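PDB 5H0Q: lipid binding protein from Grifola frondosa, which binds lipids and probably recognises membrane domains in which sphingomyelin and cholesterol occur together. Local coordinates for residues Q143-V148 with H165-H170. Sequence-based numbering, arbitrary orientation.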
loop_
_atom_site.group_PDB
_atom_site.type_symbol
_atom_site.label_atom_id
_atom_site.label_comp_id
_atom_site.label_asym_id
_atom_site.label_seq_id
_atom_site.Cartn_x
_atom_site.Cartn_y
_atom_site.Cartn_z
ATOM N N GLN A 143 1.440 7.364 -11.990
ATOM C CA GLN A 143 2.076 6.046 -12.026
ATOM C C GLN A 143 2.041 5.386 -10.658
ATOM O O GLN A 143 2.090 6.057 -9.621
ATOM C CB GLN A 143 3.542 6.135 -12.504
ATOM C CG GLN A 143 3.711 6.765 -13.890
ATOM C CD GLN A 143 3.031 5.970 -14.984
ATOM O OE1 GLN A 143 3.016 4.736 -14.960
ATOM N NE2 GLN A 143 2.476 6.672 -15.962
ATOM N N VAL A 144 2.026 4.045 -10.666
ATOM C CA VAL A 144 2.071 3.243 -9.450
ATOM C C VAL A 144 2.930 2.014 -9.732
ATOM O O VAL A 144 3.001 1.545 -10.867
ATOM C CB VAL A 144 0.658 2.841 -8.984
ATOM C CG1 VAL A 144 0.016 1.922 -9.986
ATOM C CG2 VAL A 144 0.678 2.232 -7.615
ATOM N N LEU A 145 3.584 1.495 -8.685
ATOM C CA LEU A 145 4.520 0.388 -8.857
ATOM C C LEU A 145 4.588 -0.437 -7.590
ATOM O O LEU A 145 4.812 0.115 -6.508
ATOM C CB LEU A 145 5.910 0.916 -9.179
ATOM C CG LEU A 145 7.009 -0.141 -9.356
ATOM C CD1 LEU A 145 6.761 -0.900 -10.626
ATOM C CD2 LEU A 145 8.359 0.523 -9.343
ATOM N N VAL A 146 4.439 -1.756 -7.720
ATOM C CA VAL A 146 4.670 -2.653 -6.596
ATOM C C VAL A 146 5.728 -3.670 -7.007
ATOM O O VAL A 146 5.810 -4.069 -8.168
ATOM C CB VAL A 146 3.399 -3.377 -6.105
ATOM C CG1 VAL A 146 2.429 -2.381 -5.513
ATOM C CG2 VAL A 146 2.756 -4.135 -7.255
ATOM N N GLU A 147 6.549 -4.062 -6.042
ATOM C CA GLU A 147 7.494 -5.171 -6.220
ATOM C C GLU A 147 7.557 -5.963 -4.932
ATOM O O GLU A 147 7.715 -5.375 -3.858
ATOM C CB GLU A 147 8.894 -4.691 -6.575
ATOM C CG GLU A 147 9.010 -4.197 -7.990
ATOM C CD GLU A 147 10.439 -3.851 -8.406
ATOM O OE1 GLU A 147 11.360 -3.975 -7.573
ATOM O OE2 GLU A 147 10.613 -3.414 -9.564
ATOM N N VAL A 148 7.448 -7.285 -5.039
ATOM C CA VAL A 148 7.665 -8.181 -3.911
ATOM C C VAL A 148 9.041 -8.800 -4.104
ATOM O O VAL A 148 9.324 -9.337 -5.172
ATOM C CB VAL A 148 6.593 -9.281 -3.821
ATOM C CG1 VAL A 148 6.730 -10.050 -2.510
ATOM C CG2 VAL A 148 5.188 -8.709 -3.939
ATOM N N HIS A 165 13.787 5.955 -11.042
ATOM C CA HIS A 165 13.822 5.790 -12.491
ATOM C C HIS A 165 12.707 4.872 -12.971
ATOM O O HIS A 165 12.071 5.140 -13.995
ATOM C CB HIS A 165 15.179 5.229 -12.931
ATOM C CG HIS A 165 15.192 4.771 -14.355
ATOM N ND1 HIS A 165 15.445 3.464 -14.718
ATOM C CD2 HIS A 165 14.949 5.440 -15.506
ATOM C CE1 HIS A 165 15.373 3.354 -16.031
ATOM N NE2 HIS A 165 15.077 4.539 -16.535
ATOM N N LEU A 166 12.463 3.774 -12.255
ATOM C CA LEU A 166 11.348 2.900 -12.604
ATOM C C LEU A 166 10.021 3.633 -12.471
ATOM O O LEU A 166 9.122 3.460 -13.303
ATOM C CB LEU A 166 11.359 1.645 -11.722
ATOM C CG LEU A 166 12.515 0.658 -11.952
ATOM C CD1 LEU A 166 12.372 -0.511 -10.970
ATOM C CD2 LEU A 166 12.530 0.186 -13.403
ATOM N N LEU A 167 9.890 4.474 -11.440
ATOM C CA LEU A 167 8.647 5.214 -11.245
ATOM C C LEU A 167 8.433 6.246 -12.341
ATOM O O LEU A 167 7.296 6.445 -12.791
ATOM C CB LEU A 167 8.644 5.873 -9.866
ATOM C CG LEU A 167 8.341 4.916 -8.708
ATOM C CD1 LEU A 167 8.664 5.536 -7.344
ATOM C CD2 LEU A 167 6.875 4.440 -8.741
ATOM N N ASP A 168 9.508 6.909 -12.786
ATOM C CA ASP A 168 9.372 7.960 -13.791
ATOM C C ASP A 168 9.092 7.394 -15.170
ATOM O O ASP A 168 8.420 8.049 -15.981
ATOM C CB ASP A 168 10.635 8.821 -13.850
ATOM C CG ASP A 168 10.779 9.728 -12.647
ATOM O OD1 ASP A 168 11.849 10.355 -12.501
ATOM O OD2 ASP A 168 9.821 9.807 -11.849
ATOM N N THR A 169 9.604 6.197 -15.461
ATOM C CA THR A 169 9.446 5.606 -16.776
ATOM C C THR A 169 8.336 4.574 -16.825
ATOM O O THR A 169 8.111 3.976 -17.877
ATOM C CB THR A 169 10.770 4.986 -17.240
ATOM O OG1 THR A 169 11.148 3.899 -16.384
ATOM C CG2 THR A 169 11.873 6.040 -17.250
ATOM N N HIS A 170 7.632 4.362 -15.725
ATOM C CA HIS A 170 6.495 3.456 -15.718
ATOM C C HIS A 170 5.452 3.944 -16.720
ATOM O O HIS A 170 5.361 5.140 -17.036
ATOM C CB HIS A 170 5.909 3.379 -14.297
ATOM C CG HIS A 170 5.096 2.155 -14.027
ATOM N ND1 HIS A 170 3.718 2.155 -14.025
ATOM C CD2 HIS A 170 5.471 0.889 -13.728
ATOM C CE1 HIS A 170 3.279 0.941 -13.744
ATOM N NE2 HIS A 170 4.323 0.155 -13.552
#
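Gln-143 opens the contact with a chain bent about its CB-CG bond, which brings the buried amide to the imidazole of His-170. His-170 ND1 donates to Gln-143 OE1, 2.8 Å from ND1 to OE1, with OE1 almost in the ring plane and the donor in the plane of the amide carbonyl. The N-H...O angle of 147° is moderately bent, and amide and ring are turned 60° apart. The same OE1 also accepts the backbone N-H of Gly-172, so two donors from the loop after helix 160-169 grip one oxygen. Val-144 points its isopropyl group away, toward Tyr-198 and Thr-188, and contributes its carbonyl instead: O sits over one face of the His-170 ring, 3.0 Å from CE1 and displaced toward the rim. With CG anti to the backbone N (chi1 179°), Leu-145 extends toward the helix. Leu-145 CD1 meets His-170 CD2 obliquely at 3.8 Å. Leu-145 CD2 lies 4.0 Å from Leu-166 CB, and Leu-145 CB packs on Leu-167 CD2. At Glu-147 the contact thins out, leaving OE2 3.7 Å from Leu-166 CD1. The C-terminal part of helix 160-169 and His-170 thus pack on one side of strand 143-150, an outermost strand of the five-stranded antiparallel sheet, while Val-144 and Val-146 face strands of the other sheet. Since ND1 is the donor to Gln-143, a proton there is implied, and the Val-144 carbonyl over the ring would probably favour any positive charge; this polar grip on loop residue His-170 and the leucine packing would help hold loop and helix against the strand.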